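Local structure of conserved hypothetical protein MTH1747 (Methanothermobacter thermautotrophicus, 1I36) at residues A[61-66]-A[85-90]; A[108-113]-A[123-128]; A[169-174]-A[244-249]. The protein is of unknown function but binds NADP and structurally resembles 3-hydroxyacid dehydrogenases, which suggests that it is an oxidoreductase. The protein carries 1 engineered substitution. One frame throughout, in Å; residues are numbered along the deposited sequence.

Interaction 1: A[61-66]-A[85-90]. With NAP (NADP nicotinamide-adenine-dinucleotide phosphate), chain C.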
loop_
_atom_site.group_PDB
_atom_site.type_symbol
_atom_site.label_atom_id
_atom_site.label_comp_id
_atom_site.label_asym_id
_atom_site.label_seq_id
_atom_site.Cartn_x
_atom_site.Cartn_y
_atom_site.Cartn_z
ATOM N N ILE A 61 20.192 -23.281 18.348
ATOM C CA ILE A 61 19.204 -22.250 18.039
ATOM C C ILE A 61 18.874 -21.450 19.304
ATOM O O ILE A 61 18.520 -22.024 20.329
ATOM C CB ILE A 61 17.879 -22.886 17.489
ATOM C CG1 ILE A 61 18.149 -23.618 16.147
ATOM C CG2 ILE A 61 16.824 -21.809 17.289
ATOM C CD1 ILE A 61 16.972 -24.473 15.675
ATOM N N SER A 62 18.995 -20.130 19.198
ATOM C CA SER A 62 18.713 -19.202 20.288
ATOM C C SER A 62 17.301 -18.648 20.052
ATOM O O SER A 62 17.081 -17.903 19.103
ATOM C CB SER A 62 19.708 -18.037 20.251
ATOM O OG SER A 62 19.355 -17.055 21.215
ATOM N N ALA A 63 16.367 -19.020 20.918
ATOM C CA ALA A 63 14.980 -18.591 20.817
ATOM C C ALA A 63 14.571 -18.143 22.220
ATOM O O ALA A 63 13.815 -18.831 22.926
ATOM C CB ALA A 63 14.109 -19.757 20.347
ATOM N N VAL A 64 15.211 -17.073 22.673
ATOM C CA VAL A 64 14.962 -16.535 24.014
ATOM C C VAL A 64 14.079 -15.303 23.844
ATOM O O VAL A 64 13.113 -15.369 23.102
ATOM C CB VAL A 64 16.318 -16.196 24.702
ATOM C CG1 VAL A 64 17.037 -17.495 25.023
ATOM C CG2 VAL A 64 17.200 -15.351 23.763
ATOM N N THR A 65 14.335 -14.213 24.566
ATOM C CA THR A 65 13.533 -12.997 24.374
ATOM C C THR A 65 14.465 -11.923 23.787
ATOM O O THR A 65 15.691 -12.029 23.900
ATOM C CB THR A 65 12.905 -12.517 25.709
ATOM O OG1 THR A 65 13.942 -12.172 26.629
ATOM C CG2 THR A 65 12.062 -13.627 26.309
ATOM N N PRO A 66 13.912 -10.886 23.127
ATOM C CA PRO A 66 14.817 -9.878 22.560
ATOM C C PRO A 66 15.819 -9.256 23.548
ATOM O O PRO A 66 16.985 -9.032 23.198
ATOM C CB PRO A 66 13.855 -8.826 22.012
ATOM C CG PRO A 66 12.697 -9.688 21.522
ATOM C CD PRO A 66 12.514 -10.637 22.723
ATOM N N VAL A 85 22.110 -20.230 15.332
ATOM C CA VAL A 85 20.952 -19.664 14.654
ATOM C C VAL A 85 20.167 -18.767 15.593
ATOM O O VAL A 85 19.586 -19.228 16.563
ATOM C CB VAL A 85 20.055 -20.799 14.142
ATOM C CG1 VAL A 85 18.938 -20.254 13.268
ATOM C CG2 VAL A 85 20.916 -21.795 13.332
ATOM N N ASP A 86 20.210 -17.473 15.332
ATOM C CA ASP A 86 19.496 -16.528 16.173
ATOM C C ASP A 86 18.137 -16.225 15.519
ATOM O O ASP A 86 18.065 -15.670 14.418
ATOM C CB ASP A 86 20.319 -15.258 16.393
ATOM C CG ASP A 86 19.696 -14.348 17.463
ATOM O OD1 ASP A 86 18.533 -13.925 17.305
ATOM O OD2 ASP A 86 20.353 -14.065 18.472
ATOM N N ILE A 87 17.072 -16.561 16.239
ATOM C CA ILE A 87 15.736 -16.369 15.709
ATOM C C ILE A 87 14.952 -15.344 16.533
ATOM O O ILE A 87 13.758 -15.173 16.356
ATOM C CB ILE A 87 15.011 -17.742 15.587
ATOM C CG1 ILE A 87 13.926 -17.693 14.519
ATOM C CG2 ILE A 87 14.457 -18.195 16.949
ATOM C CD1 ILE A 87 13.471 -19.112 14.070
ATOM N N ASN A 88 15.670 -14.562 17.330
ATOM C CA ASN A 88 15.026 -13.557 18.168
ATOM C C ASN A 88 14.597 -12.291 17.412
ATOM O O ASN A 88 15.207 -11.897 16.414
ATOM C CB ASN A 88 15.921 -13.180 19.341
ATOM C CG ASN A 88 16.333 -14.383 20.167
ATOM O OD1 ASN A 88 15.515 -14.986 20.845
ATOM N ND2 ASN A 88 17.607 -14.749 20.085
ATOM N N ASN A 89 13.561 -11.635 17.914
ATOM C CA ASN A 89 13.097 -10.411 17.266
ATOM C C ASN A 89 13.929 -9.241 17.738
ATOM O O ASN A 89 13.549 -8.545 18.671
ATOM C CB ASN A 89 11.608 -10.145 17.542
ATOM C CG ASN A 89 11.094 -8.912 16.804
ATOM O OD1 ASN A 89 11.559 -8.591 15.697
ATOM N ND2 ASN A 89 10.161 -8.187 17.435
ATOM N N ILE A 90 15.115 -9.082 17.131
ATOM C CA ILE A 90 16.026 -7.995 17.431
ATOM C C ILE A 90 16.361 -7.258 16.134
ATOM O O ILE A 90 16.192 -7.783 15.042
ATOM C CB ILE A 90 17.336 -8.490 18.127
ATOM C CG1 ILE A 90 17.941 -9.700 17.374
ATOM C CG2 ILE A 90 17.019 -8.881 19.577
ATOM C CD1 ILE A 90 19.339 -10.141 17.918
HETATM P PA NAP C . 8.636 -17.402 25.148
HETATM O O1A NAP C . 8.887 -16.001 25.431
HETATM O O2A NAP C . 7.626 -18.148 24.426
HETATM O O5B NAP C . 10.055 -18.282 25.218
HETATM C C5B NAP C . 11.492 -17.779 25.485
HETATM C C4B NAP C . 11.853 -18.763 26.497
HETATM O O4B NAP C . 13.382 -18.259 26.664
HETATM C C3B NAP C . 11.813 -18.664 27.730
HETATM O O3B NAP C . 11.246 -19.900 27.604
HETATM C C2B NAP C . 12.649 -18.582 28.946
HETATM O O2B NAP C . 12.846 -19.314 29.951
HETATM C C1B NAP C . 13.751 -18.446 28.080
HETATM N N9A NAP C . 14.704 -17.422 28.555
HETATM C C8A NAP C . 14.659 -16.112 29.041
HETATM N N7A NAP C . 15.850 -15.684 29.397
HETATM C C5A NAP C . 16.718 -16.727 29.139
HETATM C C6A NAP C . 18.132 -16.892 29.308
HETATM N N6A NAP C . 18.901 -15.924 29.811
HETATM N N1A NAP C . 18.699 -18.103 28.936
HETATM C C2A NAP C . 17.928 -19.107 28.427
HETATM N N3A NAP C . 16.595 -19.025 28.246
HETATM C C4A NAP C . 16.047 -17.792 28.620
HETATM O O3 NAP C . 9.091 -16.762 23.675
HETATM P PN NAP C . 8.865 -17.223 22.055
HETATM O O1N NAP C . 7.480 -16.823 21.634
HETATM O O2N NAP C . 9.221 -18.646 22.068
HETATM O O5D NAP C . 9.904 -16.513 21.094
HETATM C C5D NAP C . 11.331 -16.733 21.222
HETATM C C4D NAP C . 12.046 -15.731 20.333
HETATM O O4D NAP C . 11.657 -15.722 18.927
HETATM C C3D NAP C . 11.883 -14.253 20.771
HETATM O O3D NAP C . 13.085 -13.427 20.655
HETATM C C2D NAP C . 10.787 -13.705 19.922
HETATM O O2D NAP C . 10.841 -12.317 19.765
HETATM C C1D NAP C . 10.976 -14.503 18.612
HETATM N N1N NAP C . 9.749 -14.658 17.813
HETATM C C2N NAP C . 8.631 -15.308 18.354
HETATM C C3N NAP C . 7.492 -15.416 17.487
HETATM C C7N NAP C . 6.267 -16.070 17.916
HETATM O O7N NAP C . 5.291 -16.163 17.148
HETATM N N7N NAP C . 6.139 -16.606 19.157
HETATM C C4N NAP C . 7.560 -14.883 16.181
HETATM C C5N NAP C . 8.652 -14.256 15.684
HETATM C C6N NAP C . 9.748 -14.147 16.499
HETATM P P2B NAP C . 11.898 -18.880 31.247
HETATM O O1X NAP C . 10.469 -19.261 30.983
HETATM O O2X NAP C . 12.530 -19.672 32.267
HETATM O O3X NAP C . 11.999 -17.440 31.355
#
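The amide of N88 reaches across to S62 and V64 and uses both of its polar ends there. ND2 donates to OG of S62 at 3.1 Å; OG lies in the N88 amide plane (2° out of it), and the angle at hydrogen is 156°. The same nitrogen has weak bonds to both carboxylate oxygens of D86. OD1 accepts from V64 N at 2.8 Å, a weak bond because the angle at hydrogen is 126°, and from the nicotinamide-ribose hydroxyl O3D of NADP at 2.9 Å. CG of N88 stands anti to the carbonyl carbon, which carries the amide across to S62 and V64, with ND2 on the serine and OD1 toward the ribose. D86 acts as a second shell: its OD1 takes the backbone N of N88 at 2.9 Å, an Asx turn that fixes the chain where the strand ends.

These residues stand at the carboxyl ends of two neighbouring parallel strands, 59-62 and 83-86, joined through helix 69-77 as a beta-alpha-beta unit of the Rossmann-type domain. S62 N donates to V85 O at 2.8 Å and I87 N to S62 O at 3.2 Å, both nearly straight, which sets the register I61 with V85 and S62 with D86. On the face carrying I61 and V85, CG1 of I61 lies against CB of V85. Just past the strand ends, CG2 of I87 meets CB of A63 at 3.8 Å. V64 sets CG1 against the adenine, 3.6 Å from N3A. N89 N makes weak bonds to O2D and O3D of the nicotinamide ribose, while its side-chain ND2 is bonded to E225 OE1.

Interaction 2: A[108-113]-A[123-128]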
loop_
_atom_site.group_PDB
_atom_site.type_symbol
_atom_site.label_atom_id
_atom_site.label_comp_id
_atom_site.label_asym_id
_atom_site.label_seq_id
_atom_site.Cartn_x
_atom_site.Cartn_y
_atom_site.Cartn_z
ATOM N N VAL A 108 23.895 -17.655 11.868
ATOM C CA VAL A 108 22.794 -17.563 10.909
ATOM C C VAL A 108 21.687 -16.681 11.471
ATOM O O VAL A 108 21.247 -16.879 12.604
ATOM C CB VAL A 108 22.192 -18.974 10.624
ATOM C CG1 VAL A 108 20.963 -18.851 9.665
ATOM C CG2 VAL A 108 23.276 -19.849 9.920
ATOM N N ASP A 109 21.279 -15.678 10.695
ATOM C CA ASP A 109 20.180 -14.772 11.110
ATOM C C ASP A 109 18.915 -15.462 10.559
ATOM O O ASP A 109 18.768 -15.543 9.350
ATOM C CB ASP A 109 20.402 -13.427 10.409
ATOM C CG ASP A 109 19.281 -12.438 10.629
ATOM O OD1 ASP A 109 18.379 -12.696 11.463
ATOM O OD2 ASP A 109 19.304 -11.394 9.947
ATOM N N ALA A 110 18.075 -16.052 11.417
ATOM C CA ALA A 110 16.835 -16.681 10.918
ATOM C C ALA A 110 15.706 -15.717 11.292
ATOM O O ALA A 110 15.741 -15.141 12.364
ATOM C CB ALA A 110 16.611 -18.037 11.605
ATOM N N ALA A 111 14.699 -15.562 10.437
ATOM C CA ALA A 111 13.575 -14.665 10.746
ATOM C C ALA A 111 12.276 -15.401 10.405
ATOM O O ALA A 111 12.095 -15.877 9.273
ATOM C CB ALA A 111 13.679 -13.358 9.929
ATOM N N ILE A 112 11.393 -15.473 11.393
ATOM C CA ILE A 112 10.099 -16.135 11.273
ATOM C C ILE A 112 9.189 -15.172 10.505
ATOM O O ILE A 112 9.000 -14.027 10.918
ATOM C CB ILE A 112 9.521 -16.443 12.671
ATOM C CG1 ILE A 112 10.369 -17.555 13.316
ATOM C CG2 ILE A 112 8.061 -16.948 12.552
ATOM C CD1 ILE A 112 10.001 -17.884 14.783
ATOM N N MET A 113 8.679 -15.637 9.370
ATOM C CA MET A 113 7.846 -14.824 8.482
ATOM C C MET A 113 6.349 -15.089 8.596
ATOM O O MET A 113 5.640 -15.101 7.595
ATOM C CB MET A 113 8.295 -15.055 7.030
ATOM C CG MET A 113 9.741 -14.653 6.767
ATOM S SD MET A 113 9.944 -12.948 7.183
ATOM C CE MET A 113 9.269 -12.148 5.782
ATOM N N ILE A 123 5.783 -22.936 9.481
ATOM C CA ILE A 123 6.053 -21.528 9.264
ATOM C C ILE A 123 7.256 -21.303 8.368
ATOM O O ILE A 123 8.231 -22.051 8.445
ATOM C CB ILE A 123 6.222 -20.818 10.633
ATOM C CG1 ILE A 123 6.112 -19.312 10.470
ATOM C CG2 ILE A 123 7.480 -21.277 11.366
ATOM C CD1 ILE A 123 4.795 -18.899 9.914
ATOM N N ARG A 124 7.143 -20.349 7.443
ATOM C CA ARG A 124 8.269 -20.025 6.592
ATOM C C ARG A 124 9.287 -19.254 7.443
ATOM O O ARG A 124 8.932 -18.339 8.224
ATOM C CB ARG A 124 7.840 -19.173 5.399
ATOM C CG ARG A 124 8.991 -18.594 4.527
ATOM C CD ARG A 124 10.034 -19.621 4.043
ATOM N NE ARG A 124 9.484 -20.803 3.365
ATOM C CZ ARG A 124 9.131 -20.860 2.078
ATOM N NH1 ARG A 124 9.249 -19.789 1.302
ATOM N NH2 ARG A 124 8.721 -22.017 1.549
ATOM N N ILE A 125 10.544 -19.686 7.349
ATOM C CA ILE A 125 11.615 -19.018 8.062
ATOM C C ILE A 125 12.642 -18.608 7.006
ATOM O O ILE A 125 13.074 -19.440 6.211
ATOM C CB ILE A 125 12.287 -20.004 9.035
ATOM C CG1 ILE A 125 11.319 -20.390 10.142
ATOM C CG2 ILE A 125 13.595 -19.412 9.612
ATOM C CD1 ILE A 125 11.868 -21.562 10.973
ATOM N N ILE A 126 13.038 -17.350 6.970
ATOM C CA ILE A 126 14.080 -16.990 6.004
ATOM C C ILE A 126 15.387 -16.899 6.816
ATOM O O ILE A 126 15.361 -16.555 8.005
ATOM C CB ILE A 126 13.768 -15.696 5.208
ATOM C CG1 ILE A 126 13.601 -14.508 6.148
ATOM C CG2 ILE A 126 12.474 -15.909 4.341
ATOM C CD1 ILE A 126 13.535 -13.133 5.391
ATOM N N ALA A 127 16.511 -17.213 6.180
ATOM C CA ALA A 127 17.803 -17.230 6.879
ATOM C C ALA A 127 18.901 -16.635 6.014
ATOM O O ALA A 127 18.952 -16.854 4.791
ATOM C CB ALA A 127 18.150 -18.703 7.270
ATOM N N SER A 128 19.794 -15.886 6.663
ATOM C CA SER A 128 20.876 -15.234 5.946
ATOM C C SER A 128 22.212 -15.482 6.637
ATOM O O SER A 128 22.260 -15.714 7.843
ATOM C CB SER A 128 20.580 -13.737 5.799
ATOM O OG SER A 128 20.728 -13.037 7.031
#
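The carboxylate of D109 is the flat group here that comes near the facing strand, at S128: OG of S128 sits nearest the CB of D109, at 3.4 Å, and a little farther from OD2, at 3.6 Å. The polar atoms of both residues are engaged outside the two strands. D109 OD1 is bonded to S156 OG and OD2 weakly to the backbone N of G153, while S128 OG is bonded to E151 O and A155 N. The guanidinium of R124 leads away from the contact to OD1 of N144, with a weak bond to Y195 OH of the second subunit.

Five backbone bonds hold the strands together. D109 and S128 pair through both N and O, as do A111 and I126, with A111 N to I126 O the shortest at 2.7 Å; M113 N adds a bond to R124 O at 2.9 Å. A110 with A127 and I112 with I125 are the non-hydrogen-bonded pairs, and between the former the CA atoms close to 4.2 Å.

On the face bearing A111, M113 is bent at its second and third torsions (-58° and -79°), which lays CG and SD along I126; CG is 3.9 Å from I126 CG2. M192 of the second subunit packs on both residues. On the other face, I112 crosses I123 at about a right angle, CG2 to CG1 3.7 Å, and also touches NADP. The N-to-C directions of 108-112 and 124-128 make 157°, the antiparallel step after the parallel Rossmann-type strands: 124-128 extends the nucleotide-binding sheet beyond 106-112, and helix 154-182 packs on the face of the sheet that carries D109, A111, I126 and S128.

Interaction 3: A[169-174]-A[244-249]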
loop_
_atom_site.group_PDB
_atom_site.type_symbol
_atom_site.label_atom_id
_atom_site.label_comp_id
_atom_site.label_asym_id
_atom_site.label_seq_id
_atom_site.Cartn_x
_atom_site.Cartn_y
_atom_site.Cartn_z
ATOM N N VAL A 169 0.526 0.372 4.927
ATOM C CA VAL A 169 -0.650 0.237 4.055
ATOM C C VAL A 169 -1.933 0.166 4.900
ATOM O O VAL A 169 -2.972 0.734 4.521
ATOM C CB VAL A 169 -0.526 -1.029 3.165
ATOM C CG1 VAL A 169 -1.848 -1.339 2.446
ATOM C CG2 VAL A 169 0.599 -0.828 2.149
ATOM N N SER A 170 -1.881 -0.556 6.021
ATOM C CA SER A 170 -3.037 -0.655 6.934
ATOM C C SER A 170 -3.421 0.720 7.458
ATOM O O SER A 170 -4.614 1.047 7.579
ATOM C CB SER A 170 -2.716 -1.549 8.145
ATOM O OG SER A 170 -2.677 -2.898 7.723
ATOM N N ALA A 171 -2.421 1.521 7.810
ATOM C CA ALA A 171 -2.692 2.862 8.307
ATOM C C ALA A 171 -3.252 3.771 7.196
ATOM O O ALA A 171 -4.118 4.617 7.457
ATOM C CB ALA A 171 -1.431 3.472 8.874
ATOM N N LEU A 172 -2.682 3.655 5.997
ATOM C CA LEU A 172 -3.110 4.464 4.850
ATOM C C LEU A 172 -4.551 4.096 4.493
ATOM O O LEU A 172 -5.393 4.973 4.233
ATOM C CB LEU A 172 -2.202 4.228 3.639
ATOM C CG LEU A 172 -0.767 4.756 3.720
ATOM C CD1 LEU A 172 0.094 4.120 2.615
ATOM C CD2 LEU A 172 -0.727 6.304 3.595
ATOM N N LEU A 173 -4.839 2.803 4.536
ATOM C CA LEU A 173 -6.178 2.321 4.229
ATOM C C LEU A 173 -7.175 2.869 5.233
ATOM O O LEU A 173 -8.225 3.401 4.853
ATOM C CB LEU A 173 -6.234 0.816 4.270
ATOM C CG LEU A 173 -7.608 0.281 3.875
ATOM C CD1 LEU A 173 -7.820 0.490 2.361
ATOM C CD2 LEU A 173 -7.688 -1.196 4.222
ATOM N N TRP A 174 -6.847 2.728 6.512
ATOM C CA TRP A 174 -7.713 3.210 7.578
ATOM C C TRP A 174 -8.034 4.692 7.457
ATOM O O TRP A 174 -9.196 5.084 7.555
ATOM C CB TRP A 174 -7.098 2.939 8.957
ATOM C CG TRP A 174 -8.017 3.386 10.067
ATOM C CD1 TRP A 174 -9.032 2.668 10.642
ATOM C CD2 TRP A 174 -8.024 4.660 10.692
ATOM N NE1 TRP A 174 -9.666 3.434 11.595
ATOM C CE2 TRP A 174 -9.066 4.659 11.642
ATOM C CE3 TRP A 174 -7.244 5.806 10.552
ATOM C CZ2 TRP A 174 -9.343 5.755 12.436
ATOM C CZ3 TRP A 174 -7.523 6.898 11.346
ATOM C CH2 TRP A 174 -8.557 6.865 12.272
ATOM N N ARG A 244 1.263 7.713 14.506
ATOM C CA ARG A 244 0.156 8.562 14.943
ATOM C C ARG A 244 -1.209 7.894 14.689
ATOM O O ARG A 244 -2.110 7.995 15.528
ATOM C CB ARG A 244 0.223 9.931 14.280
ATOM C CG ARG A 244 1.451 10.741 14.675
ATOM C CD ARG A 244 1.308 12.193 14.271
ATOM N NE ARG A 244 0.123 12.744 14.913
ATOM C CZ ARG A 244 -0.620 13.742 14.439
ATOM N NH1 ARG A 244 -0.301 14.346 13.297
ATOM N NH2 ARG A 244 -1.742 14.070 15.077
ATOM N N ILE A 245 -1.349 7.173 13.568
ATOM C CA ILE A 245 -2.605 6.478 13.261
ATOM C C ILE A 245 -2.817 5.335 14.261
ATOM O O ILE A 245 -3.916 5.166 14.810
ATOM C CB ILE A 245 -2.626 5.880 11.813
ATOM C CG1 ILE A 245 -2.659 6.990 10.751
ATOM C CG2 ILE A 245 -3.795 4.926 11.647
ATOM C CD1 ILE A 245 -3.939 7.786 10.703
ATOM N N PHE A 246 -1.786 4.523 14.481
ATOM C CA PHE A 246 -1.936 3.417 15.420
ATOM C C PHE A 246 -2.177 3.909 16.841
ATOM O O PHE A 246 -2.855 3.242 17.628
ATOM C CB PHE A 246 -0.771 2.444 15.322
ATOM C CG PHE A 246 -0.898 1.502 14.161
ATOM C CD1 PHE A 246 -0.013 1.556 13.098
ATOM C CD2 PHE A 246 -1.967 0.603 14.099
ATOM C CE1 PHE A 246 -0.184 0.736 11.980
ATOM C CE2 PHE A 246 -2.148 -0.218 12.988
ATOM C CZ PHE A 246 -1.243 -0.142 11.922
ATOM N N ASP A 247 -1.689 5.112 17.126
ATOM C CA ASP A 247 -1.882 5.756 18.418
ATOM C C ASP A 247 -3.410 5.949 18.575
ATOM O O ASP A 247 -3.987 5.620 19.610
ATOM C CB ASP A 247 -1.145 7.106 18.418
ATOM C CG ASP A 247 -1.008 7.716 19.805
ATOM O OD1 ASP A 247 -0.735 6.967 20.768
ATOM O OD2 ASP A 247 -1.147 8.955 19.931
ATOM N N LYS A 248 -4.067 6.392 17.505
ATOM C CA LYS A 248 -5.513 6.593 17.505
ATOM C C LYS A 248 -6.288 5.284 17.618
ATOM O O LYS A 248 -7.229 5.182 18.398
ATOM C CB LYS A 248 -5.964 7.279 16.221
ATOM C CG LYS A 248 -5.517 8.696 16.046
ATOM C CD LYS A 248 -6.095 9.239 14.750
ATOM C CE LYS A 248 -5.806 10.700 14.610
ATOM N NZ LYS A 248 -6.454 11.243 13.401
ATOM N N LEU A 249 -5.918 4.303 16.803
ATOM C CA LEU A 249 -6.589 3.003 16.785
ATOM C C LEU A 249 -6.760 2.279 18.131
ATOM O O LEU A 249 -7.583 1.363 18.237
ATOM C CB LEU A 249 -5.908 2.063 15.781
ATOM C CG LEU A 249 -5.965 2.396 14.285
ATOM C CD1 LEU A 249 -5.321 1.281 13.476
ATOM C CD2 LEU A 249 -7.390 2.562 13.856
#
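The leucine methyl CD2 of L249 ends over one face of the W174 indole, the two side chains running past one another in opposing senses. It lies 3.5 Å from the centroid of the five-membered ring and 16° off the ring normal, a CH-pi contact, with NE1 of W174 the closest ring atom to CD2 at 3.3 Å. CG of W174 stands anti to its backbone N (chi1 -178°), which extends the indole toward helix 238-249. I245 crosses the indole obliquely near the six-membered ring: CG2 lies 3.7 Å from CE3 of W174, and CD1 of I245 reaches CZ3 at the same distance.

Here the long helix 154-182 crosses helix 238-249, consistent with the helical C-terminal region of 6-phosphogluconate-dehydrogenase-like proteins. The axes of 169-174 and 244-249 approach to 10.0 Å at an angle of 68°, and A171, the small residue at the closest CA approach, admits I245, CB to CG2 3.9 Å. F246 starts away from the facing helix, but its ring swings back obliquely to A171 and S170, with CE1 4.3 Å from CB of A171. The indole NE1 is bonded to Q261 O, and K248, whose CD lies near the indole, makes a weak bond through NZ to D235 O of the second subunit.

Interactions 1 and 2 belong to one sheet and touch directly, their centres 11 Å apart. Strands 83-86 and 106-112 are neighbours, joined by probable hydrogen bonds from D86 N to V108 O and from A110 N to D86 O, both 3.0 Å, while I87 CD1 packs on I112 CG1 at 3.6 Å. Both line the NADP pocket: interaction 1 holds seven of its residues, interaction 2 contributes I112. Interaction 3 lies away from this site, its centre 29 Å from that of interaction 1 and 27 Å from that of interaction 2. Helix 154-182 connects the regions, covering one side of interaction 2 before its 169-174 turns enter interaction 3; interactions 2 and 3 also touch the second subunit.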